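FLAP endonuclease-1 protein (Methanocaldococcus jannaschii, PDB 1A76) cleaves 5'-flap structures left by displacement synthesis and trims 5' ends as an exonuclease, in DNA replication and repair, with magnesium as cofactor. Local coordinates at residues D7-N12 with N201-D206; A176-A181 with R263-P268; L207-D212 with E240-G245; L214-I219 with V246-L251; A218-T223 with K231-K236. All blocks are in the same frame, centred on the assembly; numbering follows the deposited sequence.

Interaction 1 (D7-N12 with N201-D206); sequences DFIPKN and NEVLED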
# COMPACT_ATOMS: atom_id res chain seq x y z
N ASP A 7 -10.64 -2.50 -15.87
CA ASP A 7 -11.26 -2.61 -17.19
C ASP A 7 -11.65 -1.27 -17.82
O ASP A 7 -12.01 -1.23 -19.00
CB ASP A 7 -12.51 -3.50 -17.07
CG ASP A 7 -13.14 -3.82 -18.41
OD1 ASP A 7 -13.97 -3.02 -18.89
OD2 ASP A 7 -12.80 -4.88 -18.99
N PHE A 8 -11.58 -0.19 -17.07
CA PHE A 8 -12.01 1.10 -17.60
C PHE A 8 -10.98 2.18 -17.85
O PHE A 8 -11.32 3.21 -18.41
CB PHE A 8 -13.11 1.63 -16.70
CG PHE A 8 -14.17 0.62 -16.41
CD1 PHE A 8 -15.15 0.33 -17.37
CD2 PHE A 8 -14.17 -0.09 -15.21
CE1 PHE A 8 -16.10 -0.65 -17.13
CE2 PHE A 8 -15.12 -1.07 -14.97
CZ PHE A 8 -16.09 -1.35 -15.94
N ILE A 9 -9.74 1.97 -17.45
CA ILE A 9 -8.75 3.00 -17.69
C ILE A 9 -7.59 2.49 -18.52
O ILE A 9 -7.28 1.30 -18.52
CB ILE A 9 -8.21 3.56 -16.35
CG1 ILE A 9 -7.50 2.46 -15.57
CG2 ILE A 9 -9.36 4.11 -15.52
CD1 ILE A 9 -7.00 2.91 -14.22
N PRO A 10 -6.95 3.39 -19.29
CA PRO A 10 -5.81 2.97 -20.12
C PRO A 10 -4.64 2.55 -19.25
O PRO A 10 -4.40 3.12 -18.18
CB PRO A 10 -5.50 4.20 -20.98
CG PRO A 10 -6.11 5.37 -20.24
CD PRO A 10 -7.30 4.82 -19.49
N LYS A 11 -3.92 1.52 -19.68
CA LYS A 11 -2.76 1.04 -18.96
C LYS A 11 -1.93 0.24 -19.93
O LYS A 11 -2.42 -0.16 -20.98
CB LYS A 11 -3.17 0.17 -17.78
CG LYS A 11 -3.73 -1.17 -18.17
CD LYS A 11 -5.22 -1.24 -17.89
CE LYS A 11 -5.49 -1.87 -16.54
NZ LYS A 11 -4.98 -0.98 -15.46
N ASN A 12 -0.66 0.03 -19.61
CA ASN A 12 0.20 -0.73 -20.51
C ASN A 12 1.16 -1.65 -19.78
O ASN A 12 1.67 -1.33 -18.71
CB ASN A 12 0.99 0.22 -21.41
CG ASN A 12 0.10 1.10 -22.28
OD1 ASN A 12 -0.42 0.65 -23.30
ND2 ASN A 12 -0.09 2.35 -21.87
N ASN A 201 -1.80 11.07 -16.40
CA ASN A 201 -2.02 11.99 -17.50
C ASN A 201 -2.70 11.28 -18.66
O ASN A 201 -3.59 11.83 -19.29
CB ASN A 201 -0.71 12.61 -17.98
CG ASN A 201 -0.93 13.83 -18.85
OD1 ASN A 201 -1.51 14.82 -18.41
ND2 ASN A 201 -0.47 13.76 -20.10
N GLU A 202 -2.25 10.06 -18.96
CA GLU A 202 -2.85 9.30 -20.05
C GLU A 202 -4.31 8.95 -19.76
O GLU A 202 -5.16 9.05 -20.65
CB GLU A 202 -2.06 8.02 -20.30
CG GLU A 202 -2.89 6.88 -20.87
CD GLU A 202 -2.04 5.80 -21.49
OE1 GLU A 202 -1.26 5.16 -20.75
OE2 GLU A 202 -2.14 5.58 -22.72
N VAL A 203 -4.59 8.53 -18.52
CA VAL A 203 -5.95 8.18 -18.12
C VAL A 203 -6.88 9.37 -18.35
O VAL A 203 -7.91 9.26 -19.00
CB VAL A 203 -6.03 7.80 -16.60
CG1 VAL A 203 -7.49 7.56 -16.21
CG2 VAL A 203 -5.22 6.55 -16.32
N LEU A 204 -6.49 10.53 -17.83
CA LEU A 204 -7.31 11.74 -17.95
C LEU A 204 -7.52 12.23 -19.39
O LEU A 204 -8.64 12.59 -19.76
CB LEU A 204 -6.69 12.86 -17.10
CG LEU A 204 -6.34 12.44 -15.67
CD1 LEU A 204 -5.95 13.65 -14.83
CD2 LEU A 204 -7.56 11.74 -15.06
N GLU A 205 -6.46 12.23 -20.20
CA GLU A 205 -6.56 12.68 -21.59
C GLU A 205 -7.42 11.72 -22.42
O GLU A 205 -8.26 12.16 -23.21
CB GLU A 205 -5.17 12.81 -22.22
CG GLU A 205 -4.28 13.90 -21.58
CD GLU A 205 -4.64 15.32 -22.01
OE1 GLU A 205 -5.70 15.53 -22.64
OE2 GLU A 205 -3.85 16.24 -21.70
N ASP A 206 -7.19 10.42 -22.25
CA ASP A 206 -7.95 9.41 -22.98
C ASP A 206 -9.43 9.40 -22.65
O ASP A 206 -10.26 9.26 -23.54
CB ASP A 206 -7.36 8.02 -22.74
CG ASP A 206 -6.08 7.80 -23.51
OD1 ASP A 206 -5.53 8.80 -24.02
OD2 ASP A 206 -5.64 6.63 -23.60
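Pro10 sets its ring against the helix of Asn201-Asp206, passing over the backbone of Val203 and between the side chains of Glu202 and Asp206. The ring's CG stands 3.5 Å from Val203 CA and 3.6 Å from Glu202 CG, while its CB lies 3.6 Å from Asp206 OD2. Glu202 carries its CG anti to the backbone N (chi1 152°), and its extended chain runs alongside the proline ring, the two side chains pointing opposite ways. This extension also delivers the carboxylate to the end of Asn12, with Glu202 OE1 3.2 Å from Asn12 ND2 and the amide and carboxylate planes turned 30° apart. These residues illustrate how a loop leading into an edge strand can be held by a neighbouring helix: Asn12 pairs through its backbone with Leu197 of strand 196-199, which runs antiparallel to 12-13 at the border of the mixed sheet and leads directly into helix 200-207. Val203 meets the loop with both methyls. CG1, anti to its own N (chi1 175°), lies 4.0 Å from Ile9 CG2, and CG2 approaches Pro10 CD at 4.2 Å. Lys11 points away from helix 200-207 and sends its ammonium to Glu196 and the hydroxyl of Tyr174, whereas Ile9 also packs on Tyr174 and Leu177, deeper in the I-domain.

Interaction 2 (A176-A181 with R263-P268); sequences ALLYGA and RIFKEP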
# COMPACT_ATOMS: atom_id res chain seq x y z
N ALA A 176 -3.80 5.04 -5.83
CA ALA A 176 -2.77 6.07 -5.79
C ALA A 176 -3.05 7.17 -6.83
O ALA A 176 -2.64 8.32 -6.67
CB ALA A 176 -1.40 5.45 -6.07
N LEU A 177 -3.73 6.80 -7.90
CA LEU A 177 -4.07 7.73 -8.96
C LEU A 177 -4.98 8.83 -8.41
O LEU A 177 -4.87 9.99 -8.79
CB LEU A 177 -4.79 6.98 -10.09
CG LEU A 177 -3.97 5.93 -10.85
CD1 LEU A 177 -4.85 5.17 -11.82
CD2 LEU A 177 -2.81 6.61 -11.61
N LEU A 178 -5.87 8.45 -7.49
CA LEU A 178 -6.80 9.39 -6.88
C LEU A 178 -6.10 10.47 -6.05
O LEU A 178 -6.66 11.56 -5.84
CB LEU A 178 -7.82 8.63 -6.02
CG LEU A 178 -8.75 7.72 -6.82
CD1 LEU A 178 -9.71 7.02 -5.88
CD2 LEU A 178 -9.51 8.54 -7.84
N TYR A 179 -4.89 10.17 -5.58
CA TYR A 179 -4.13 11.13 -4.79
C TYR A 179 -3.21 11.94 -5.69
O TYR A 179 -2.35 12.69 -5.22
CB TYR A 179 -3.29 10.44 -3.71
CG TYR A 179 -4.11 9.81 -2.62
CD1 TYR A 179 -4.55 8.50 -2.73
CD2 TYR A 179 -4.43 10.53 -1.46
CE1 TYR A 179 -5.29 7.91 -1.74
CE2 TYR A 179 -5.18 9.93 -0.44
CZ TYR A 179 -5.61 8.62 -0.60
OH TYR A 179 -6.40 8.01 0.36
N GLY A 180 -3.39 11.80 -6.99
CA GLY A 180 -2.55 12.55 -7.91
C GLY A 180 -1.24 11.88 -8.28
O GLY A 180 -0.37 12.53 -8.85
N ALA A 181 -1.06 10.61 -7.93
CA ALA A 181 0.18 9.92 -8.30
C ALA A 181 0.29 9.95 -9.83
O ALA A 181 -0.61 9.49 -10.53
CB ALA A 181 0.15 8.48 -7.83
N ARG A 263 -11.65 15.91 0.22
CA ARG A 263 -10.51 16.52 0.90
C ARG A 263 -9.46 15.49 1.31
O ARG A 263 -8.28 15.81 1.38
CB ARG A 263 -10.98 17.31 2.12
CG ARG A 263 -10.92 18.82 1.91
CD ARG A 263 -11.53 19.61 3.07
NE ARG A 263 -13.00 19.60 3.05
CZ ARG A 263 -13.75 20.45 2.35
NH1 ARG A 263 -13.18 21.38 1.59
NH2 ARG A 263 -15.07 20.37 2.41
N ILE A 264 -9.90 14.25 1.56
CA ILE A 264 -8.97 13.18 1.93
C ILE A 264 -8.00 12.93 0.77
O ILE A 264 -6.81 12.72 0.98
CB ILE A 264 -9.71 11.85 2.26
CG1 ILE A 264 -9.95 11.74 3.77
CG2 ILE A 264 -8.88 10.65 1.78
CD1 ILE A 264 -11.32 11.23 4.14
N PHE A 265 -8.52 12.94 -0.46
CA PHE A 265 -7.70 12.70 -1.64
C PHE A 265 -6.93 13.92 -2.11
O PHE A 265 -5.80 13.80 -2.58
CB PHE A 265 -8.56 12.17 -2.80
CG PHE A 265 -9.11 10.80 -2.56
CD1 PHE A 265 -8.28 9.68 -2.64
CD2 PHE A 265 -10.43 10.63 -2.18
CE1 PHE A 265 -8.76 8.41 -2.32
CE2 PHE A 265 -10.93 9.37 -1.86
CZ PHE A 265 -10.07 8.24 -1.94
N LYS A 266 -7.54 15.09 -2.00
CA LYS A 266 -6.92 16.33 -2.45
C LYS A 266 -5.99 16.97 -1.43
O LYS A 266 -5.02 17.62 -1.81
CB LYS A 266 -8.00 17.35 -2.85
CG LYS A 266 -8.98 16.88 -3.95
CD LYS A 266 -8.24 16.33 -5.17
CE LYS A 266 -7.51 17.41 -5.97
NZ LYS A 266 -8.33 18.61 -6.32
N GLU A 267 -6.27 16.77 -0.14
CA GLU A 267 -5.49 17.37 0.95
C GLU A 267 -5.04 16.37 1.99
O GLU A 267 -5.37 16.51 3.17
CB GLU A 267 -6.33 18.42 1.68
CG GLU A 267 -5.96 19.83 1.35
CD GLU A 267 -6.78 20.36 0.22
OE1 GLU A 267 -7.97 20.70 0.47
OE2 GLU A 267 -6.25 20.42 -0.91
N PRO A 268 -4.30 15.34 1.59
CA PRO A 268 -3.89 14.39 2.62
C PRO A 268 -2.72 14.90 3.46
O PRO A 268 -1.99 15.81 3.05
CB PRO A 268 -3.51 13.15 1.82
CG PRO A 268 -3.00 13.72 0.52
CD PRO A 268 -3.82 14.94 0.25
O HOH W 1 -5.62 14.01 -5.39
O HOH W 2 -2.95 14.25 -3.02
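Tyr179 and Phe265 adopt the same first torsion, each with CG anti to the carbonyl carbon and beside the backbone N (chi1 -68° in both), and this brings the two rings together from their separate backbones. Phe265 CD1 comes over one face of the tyrosine ring, toward its rim, 3.5 Å from Tyr179 CZ. The rings are neither parallel nor perpendicular: their planes meet at 54° with centroids 4.8 Å apart. Leu178 runs alongside Phe265, pointing the same way, with its CB 3.6 Å from Phe265 CD1. Pro268 CG sits at the edge of the tyrosine ring, 4.0 Å from Tyr179 CD2. The contact joins the turn between strands 168-170 and 183-186 of the nuclease sheet to the end of helix 258-266, and it lies close to the metal site. At their nearest atoms, the side chain of Tyr179 is about 4 Å from those of Glu152 and Glu154, ligands of the first magnesium. Within the turn, Ala176 O accepts from Tyr179 N and Ala181 N on opposite faces of its plane and is also bonded by Ser158 OG. No direct hydrogen bond joins the two segments; instead two waters serve as the polar link. Both donate to Phe265 O, one also donating to Leu178 O at 2.7 Å from that atom and the other to Tyr179 O at 2.8 Å, leaving the carbonyl of Phe265 gripped twice.

Interaction 3 (L207-D212 with E240-G245); sequences LRISLD and ELVRSG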
# COMPACT_ATOMS: atom_id res chain seq x y z
N LEU A 207 -9.76 9.54 -21.36
CA LEU A 207 -11.16 9.53 -20.92
C LEU A 207 -11.79 10.93 -20.98
O LEU A 207 -13.00 11.08 -20.83
CB LEU A 207 -11.27 8.97 -19.50
CG LEU A 207 -11.13 7.45 -19.32
CD1 LEU A 207 -11.21 7.09 -17.85
CD2 LEU A 207 -12.23 6.73 -20.07
N ARG A 208 -10.96 11.94 -21.18
CA ARG A 208 -11.44 13.32 -21.27
C ARG A 208 -12.00 13.80 -19.94
O ARG A 208 -13.06 14.41 -19.90
CB ARG A 208 -12.51 13.44 -22.35
CG ARG A 208 -11.96 13.62 -23.75
CD ARG A 208 -11.86 15.10 -24.11
NE ARG A 208 -10.49 15.47 -24.43
CZ ARG A 208 -10.13 16.44 -25.26
NH1 ARG A 208 -11.05 17.17 -25.88
NH2 ARG A 208 -8.84 16.66 -25.50
N ILE A 209 -11.28 13.54 -18.85
CA ILE A 209 -11.74 13.96 -17.52
C ILE A 209 -10.59 14.50 -16.66
O ILE A 209 -9.41 14.29 -16.96
CB ILE A 209 -12.43 12.79 -16.76
CG1 ILE A 209 -11.45 11.66 -16.47
CG2 ILE A 209 -13.57 12.24 -17.60
CD1 ILE A 209 -12.07 10.54 -15.64
N SER A 210 -10.95 15.23 -15.61
CA SER A 210 -9.98 15.79 -14.68
C SER A 210 -9.77 14.81 -13.53
O SER A 210 -10.50 13.82 -13.39
CB SER A 210 -10.50 17.12 -14.10
OG SER A 210 -11.57 16.90 -13.20
N LEU A 211 -8.77 15.07 -12.70
CA LEU A 211 -8.50 14.21 -11.54
C LEU A 211 -9.73 14.31 -10.63
O LEU A 211 -10.17 13.30 -10.07
CB LEU A 211 -7.26 14.70 -10.80
CG LEU A 211 -6.49 13.81 -9.80
CD1 LEU A 211 -6.36 14.56 -8.51
CD2 LEU A 211 -7.16 12.44 -9.58
N ASP A 212 -10.27 15.51 -10.49
CA ASP A 212 -11.46 15.70 -9.65
C ASP A 212 -12.62 14.83 -10.16
O ASP A 212 -13.34 14.24 -9.36
CB ASP A 212 -11.88 17.19 -9.63
CG ASP A 212 -11.02 18.03 -8.67
OD1 ASP A 212 -10.48 17.50 -7.67
OD2 ASP A 212 -10.90 19.25 -8.93
N GLU A 240 -20.66 8.51 -17.15
CA GLU A 240 -21.73 9.13 -17.94
C GLU A 240 -22.26 10.38 -17.23
O GLU A 240 -22.49 11.41 -17.86
CB GLU A 240 -22.85 8.10 -18.14
CG GLU A 240 -24.13 8.62 -18.77
CD GLU A 240 -25.10 7.49 -19.04
OE1 GLU A 240 -25.81 7.10 -18.09
OE2 GLU A 240 -25.16 6.99 -20.18
N LEU A 241 -22.44 10.28 -15.91
CA LEU A 241 -22.94 11.39 -15.11
C LEU A 241 -21.88 12.49 -15.01
O LEU A 241 -22.19 13.67 -15.01
CB LEU A 241 -23.33 10.91 -13.70
CG LEU A 241 -24.57 10.00 -13.63
CD1 LEU A 241 -24.68 9.35 -12.24
CD2 LEU A 241 -25.82 10.82 -13.97
N VAL A 242 -20.62 12.08 -14.94
CA VAL A 242 -19.53 13.03 -14.88
C VAL A 242 -19.44 13.84 -16.18
O VAL A 242 -19.37 15.07 -16.14
CB VAL A 242 -18.18 12.31 -14.62
CG1 VAL A 242 -17.02 13.13 -15.20
CG2 VAL A 242 -18.00 12.10 -13.12
N ARG A 243 -19.45 13.16 -17.32
CA ARG A 243 -19.36 13.86 -18.60
C ARG A 243 -20.57 14.77 -18.83
O ARG A 243 -20.48 15.75 -19.57
CB ARG A 243 -19.22 12.85 -19.74
CG ARG A 243 -17.89 12.10 -19.74
CD ARG A 243 -16.71 13.07 -19.66
NE ARG A 243 -15.86 13.00 -20.84
CZ ARG A 243 -16.18 13.50 -22.03
NH1 ARG A 243 -17.34 14.12 -22.20
NH2 ARG A 243 -15.36 13.38 -23.05
N SER A 244 -21.68 14.45 -18.19
CA SER A 244 -22.90 15.24 -18.34
C SER A 244 -22.87 16.50 -17.49
O SER A 244 -23.66 17.41 -17.70
CB SER A 244 -24.13 14.42 -17.99
OG SER A 244 -24.42 13.52 -19.03
N GLY A 245 -21.96 16.54 -16.52
CA GLY A 245 -21.86 17.71 -15.67
C GLY A 245 -22.83 17.78 -14.52
O GLY A 245 -23.10 18.87 -14.01
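Arg243 reaches from one helix to the closing carbonyls of another, its NE turned toward Leu207 O. The meeting point is the end of helix 200-207, closed by a Schellman motif in which Arg208, at positive phi (66°), gives its N to Glu205 O, and Ile209 N bonds to Leu204 O. Bends at chi2 and chi3 fold the Arg243 chain until NE faces the Leu207 carbonyl, at a helix end whose partial negative charge probably favours a cation. NE donates to Leu207 O in a weak bond, long at 3.4 Å but nearly straight (169°) and at the edge of the guanidinium plane; the same carbonyl is also bonded by the hydroxyl of Tyr239. The end of Arg208 turns elsewhere, its NE 5.5 Å from Arg243 NH2, and the two guanidinium planes are 40° apart. Helix 235-244 in turn ends in a Schellman motif at Gly245. Next to this polar contact, Ile209 lies transverse to the arginine chain, its CG2 methyl 3.8 Å from Arg243 CD and 4.3 Å from Val242 CG1.

Interaction 4 (L214-I219 with V246-L251); sequences LIDIAI and VAKDVL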
# COMPACT_ATOMS: atom_id res chain seq x y z
N LEU A 214 -12.30 11.97 -11.91
CA LEU A 214 -11.93 10.58 -11.62
C LEU A 214 -12.28 10.20 -10.18
O LEU A 214 -12.78 9.10 -9.91
CB LEU A 214 -10.42 10.37 -11.87
CG LEU A 214 -9.86 8.94 -11.76
CD1 LEU A 214 -10.60 8.02 -12.74
CD2 LEU A 214 -8.36 8.94 -12.07
N ILE A 215 -12.03 11.14 -9.26
CA ILE A 215 -12.34 10.95 -7.85
C ILE A 215 -13.87 10.79 -7.68
O ILE A 215 -14.34 9.99 -6.87
CB ILE A 215 -11.84 12.18 -7.02
CG1 ILE A 215 -10.31 12.15 -6.94
CG2 ILE A 215 -12.41 12.16 -5.59
CD1 ILE A 215 -9.70 13.47 -6.49
N ASP A 216 -14.65 11.53 -8.46
CA ASP A 216 -16.10 11.43 -8.39
C ASP A 216 -16.52 10.02 -8.83
O ASP A 216 -17.33 9.37 -8.17
CB ASP A 216 -16.75 12.50 -9.27
CG ASP A 216 -16.80 13.88 -8.59
OD1 ASP A 216 -16.46 13.99 -7.40
OD2 ASP A 216 -17.18 14.86 -9.27
N ILE A 217 -15.95 9.55 -9.94
CA ILE A 217 -16.25 8.21 -10.45
C ILE A 217 -15.93 7.21 -9.33
O ILE A 217 -16.71 6.31 -9.04
CB ILE A 217 -15.39 7.86 -11.70
CG1 ILE A 217 -15.84 8.69 -12.90
CG2 ILE A 217 -15.53 6.38 -12.04
CD1 ILE A 217 -14.82 8.75 -14.02
N ALA A 218 -14.78 7.41 -8.68
CA ALA A 218 -14.36 6.55 -7.58
C ALA A 218 -15.38 6.58 -6.45
O ALA A 218 -15.74 5.53 -5.89
CB ALA A 218 -13.00 7.00 -7.06
N ILE A 219 -15.85 7.77 -6.10
CA ILE A 219 -16.82 7.90 -5.03
C ILE A 219 -18.11 7.15 -5.39
O ILE A 219 -18.66 6.44 -4.55
CB ILE A 219 -17.10 9.39 -4.71
CG1 ILE A 219 -15.85 9.99 -4.02
CG2 ILE A 219 -18.29 9.53 -3.78
CD1 ILE A 219 -15.88 11.51 -3.86
N VAL A 246 -23.37 16.64 -14.10
CA VAL A 246 -24.32 16.59 -12.99
C VAL A 246 -23.85 15.67 -11.86
O VAL A 246 -24.56 15.49 -10.87
CB VAL A 246 -25.71 16.10 -13.45
CG1 VAL A 246 -26.29 17.03 -14.50
CG2 VAL A 246 -25.60 14.69 -14.00
N ALA A 247 -22.66 15.09 -12.01
CA ALA A 247 -22.10 14.18 -11.01
C ALA A 247 -21.99 14.79 -9.62
O ALA A 247 -22.40 14.18 -8.63
CB ALA A 247 -20.73 13.70 -11.46
N LYS A 248 -21.43 15.99 -9.54
CA LYS A 248 -21.25 16.67 -8.27
C LYS A 248 -22.54 16.91 -7.49
O LYS A 248 -22.59 16.70 -6.27
CB LYS A 248 -20.50 17.99 -8.50
CG LYS A 248 -19.07 17.78 -9.04
CD LYS A 248 -18.59 18.95 -9.88
CE LYS A 248 -17.24 18.65 -10.55
NZ LYS A 248 -16.31 17.90 -9.64
N ASP A 249 -23.59 17.35 -8.17
CA ASP A 249 -24.87 17.58 -7.52
C ASP A 249 -25.38 16.25 -7.00
O ASP A 249 -25.88 16.17 -5.87
CB ASP A 249 -25.88 18.18 -8.51
CG ASP A 249 -25.63 19.66 -8.77
OD1 ASP A 249 -25.15 20.36 -7.86
OD2 ASP A 249 -25.93 20.12 -9.89
N VAL A 250 -25.25 15.21 -7.81
CA VAL A 250 -25.70 13.87 -7.44
C VAL A 250 -25.01 13.32 -6.20
O VAL A 250 -25.65 12.73 -5.32
CB VAL A 250 -25.48 12.88 -8.61
CG1 VAL A 250 -25.71 11.47 -8.13
CG2 VAL A 250 -26.41 13.22 -9.79
N LEU A 251 -23.69 13.51 -6.13
CA LEU A 251 -22.88 13.04 -5.02
C LEU A 251 -23.17 13.79 -3.72
O LEU A 251 -23.18 13.20 -2.64
CB LEU A 251 -21.39 13.16 -5.38
CG LEU A 251 -20.64 11.92 -5.88
CD1 LEU A 251 -21.60 10.88 -6.43
CD2 LEU A 251 -19.63 12.32 -6.95
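The carboxylate of Asp216 is gripped at both oxygens although it is buried. OD2 accepts from the ammonium of Lys248 in a salt bridge, Lys248 NZ to Asp216 OD2 3.2 Å, met on the syn side but 27° out of the carboxylate plane; OD1 is hydrogen-bonded to the hydroxyl of Tyr258, on the following helix. With a bond on each oxygen, rotation of the group is probably restrained, and the lysine would tend to stabilise its negative charge. The lysine chain passes square to the aspartate, its CG 3.5 Å from Asp216 OD2, before a bend at chi4 (-40°) turns NZ back to the same oxygen. Helix 211-221 opens the helix-3-turn-helix (H3TH) region of the nuclease, and helix 247-254 packs alongside it; the segments run in broadly the same direction, 37° apart, with axes 10.6 Å from each other at closest approach. Leu251 reaches over one face of the carboxylate, its CD2 methyl 3.6 Å from Asp216 CG. One turn further along, Ile219 presents CG2 to Leu251 CG at 4.0 Å, and Tyr258 packs on Ile219, Lys248 and Leu251 alike.

Interaction 5 (A218-T223 with K231-K236); sequences AIFMGT and KGIGFK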
# COMPACT_ATOMS: atom_id res chain seq x y z
N ALA A 218 -14.78 7.41 -8.68
CA ALA A 218 -14.36 6.55 -7.58
C ALA A 218 -15.38 6.58 -6.45
O ALA A 218 -15.74 5.53 -5.89
CB ALA A 218 -13.00 7.00 -7.06
N ILE A 219 -15.85 7.77 -6.10
CA ILE A 219 -16.82 7.90 -5.03
C ILE A 219 -18.11 7.15 -5.39
O ILE A 219 -18.66 6.44 -4.55
CB ILE A 219 -17.10 9.39 -4.71
CG1 ILE A 219 -15.85 9.99 -4.02
CG2 ILE A 219 -18.29 9.53 -3.78
CD1 ILE A 219 -15.88 11.51 -3.86
N PHE A 220 -18.57 7.29 -6.64
CA PHE A 220 -19.78 6.58 -7.11
C PHE A 220 -19.61 5.08 -6.95
O PHE A 220 -20.51 4.37 -6.49
CB PHE A 220 -20.03 6.83 -8.60
CG PHE A 220 -20.90 8.02 -8.89
CD1 PHE A 220 -22.25 8.03 -8.52
CD2 PHE A 220 -20.39 9.12 -9.57
CE1 PHE A 220 -23.07 9.11 -8.83
CE2 PHE A 220 -21.20 10.21 -9.88
CZ PHE A 220 -22.54 10.20 -9.51
N MET A 221 -18.46 4.58 -7.38
CA MET A 221 -18.20 3.15 -7.32
C MET A 221 -18.03 2.71 -5.88
O MET A 221 -18.39 1.59 -5.53
CB MET A 221 -16.96 2.81 -8.14
CG MET A 221 -17.16 3.03 -9.65
SD MET A 221 -15.64 2.89 -10.60
CE MET A 221 -15.28 1.16 -10.44
N GLY A 222 -17.49 3.61 -5.06
CA GLY A 222 -17.29 3.31 -3.65
C GLY A 222 -15.82 3.28 -3.27
O GLY A 222 -15.04 2.51 -3.84
N THR A 223 -15.44 4.12 -2.31
CA THR A 223 -14.05 4.16 -1.84
C THR A 223 -13.98 3.50 -0.46
O THR A 223 -14.97 2.97 0.04
CB THR A 223 -13.51 5.63 -1.74
OG1 THR A 223 -14.15 6.32 -0.65
CG2 THR A 223 -13.76 6.41 -3.02
N LYS A 231 -25.87 3.77 -5.03
CA LYS A 231 -26.91 2.98 -5.69
C LYS A 231 -26.50 1.96 -6.75
O LYS A 231 -27.15 1.83 -7.79
CB LYS A 231 -27.95 3.93 -6.29
CG LYS A 231 -28.12 5.25 -5.51
CD LYS A 231 -28.65 5.03 -4.09
CE LYS A 231 -27.53 4.91 -3.05
NZ LYS A 231 -26.97 6.23 -2.60
N GLY A 232 -25.44 1.21 -6.48
CA GLY A 232 -24.97 0.20 -7.41
C GLY A 232 -24.40 0.73 -8.72
O GLY A 232 -24.11 -0.06 -9.62
N ILE A 233 -24.24 2.04 -8.82
CA ILE A 233 -23.70 2.64 -10.04
C ILE A 233 -22.26 2.20 -10.30
O ILE A 233 -21.40 2.28 -9.41
CB ILE A 233 -23.74 4.19 -9.96
CG1 ILE A 233 -25.18 4.69 -10.03
CG2 ILE A 233 -22.94 4.80 -11.09
CD1 ILE A 233 -25.39 6.03 -9.34
N GLY A 234 -22.01 1.71 -11.51
CA GLY A 234 -20.67 1.27 -11.90
C GLY A 234 -19.86 2.37 -12.60
O GLY A 234 -20.28 3.53 -12.66
N PHE A 235 -18.70 2.00 -13.15
CA PHE A 235 -17.84 2.97 -13.81
C PHE A 235 -18.49 3.67 -15.01
O PHE A 235 -18.43 4.90 -15.12
CB PHE A 235 -16.52 2.30 -14.24
CG PHE A 235 -15.48 3.27 -14.75
CD1 PHE A 235 -15.57 3.80 -16.03
CD2 PHE A 235 -14.41 3.64 -13.94
CE1 PHE A 235 -14.60 4.70 -16.51
CE2 PHE A 235 -13.44 4.53 -14.42
CZ PHE A 235 -13.53 5.06 -15.70
N LYS A 236 -19.13 2.89 -15.88
CA LYS A 236 -19.78 3.41 -17.07
C LYS A 236 -20.85 4.45 -16.76
O LYS A 236 -20.87 5.52 -17.37
CB LYS A 236 -20.43 2.25 -17.86
CG LYS A 236 -19.54 1.60 -18.91
CD LYS A 236 -20.37 1.08 -20.09
CE LYS A 236 -20.03 1.82 -21.39
NZ LYS A 236 -21.19 2.55 -21.97
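The ring of Phe235 receives the sulfur of Met221 at its edge, near the ring plane, while Phe8 from the start of the chain stacks with the same ring. Met221 SD lies 3.6 Å from Phe235 CD2 and 4.9 Å from the ring centroid, 75° off the ring normal, which makes this a Met-aromatic contact of the edge-on kind. The second ring, Phe220, is approached obliquely by the tip of Ile233: Ile233 CD1 is 3.8 Å from Phe220 CD1 and 3.9 Å from Phe220 CE1. Together these pairs close the two ends of the connection between helix 211-221 and helix 235-244, part of the helix-3-turn-helix (H3TH) region of FEN1 and its relatives, generally associated with binding duplex DNA. The first helix stops at Gly222, whose positive phi turns the chain away after its N has bonded to Ala218 O. Gly234 stands at the N-cap position of the second helix, its C atom 4.1 Å from Met221 CG. Stretched at chi2 (171°), Met221 places its sulfur beside the start of that helix, 3.8 Å from Phe235 CB, and the bend at chi3 (68°) then turns the terminal CE methyl. The backbone of Phe220 is bonded to Val230 in the intervening loop, and its ring also packs on Ala247, Val250 and Leu251 of helix 247-254.

In the fold
Helix 211-221 is the hub of this example: interactions 3, 4 and 5 all use it, and their centres are 8 to 13 Å apart. Interaction 5 is nested within the loop closed by interaction 3, interaction 4 alternates with interaction 3 along the chain, and all three lie inside the span closed by interaction 2. Interaction 1 alternates with interaction 2 and closes before interactions 3, 4 and 5 open; it ties the N-domain to this cluster, its nearest neighbour being interaction 3, about 13 Å away between centres. Lys266 of interaction 2 bridges to Asp212 of interaction 3. Helices of the probable DNA-binding region are thereby joined to the sheet beside the metal site.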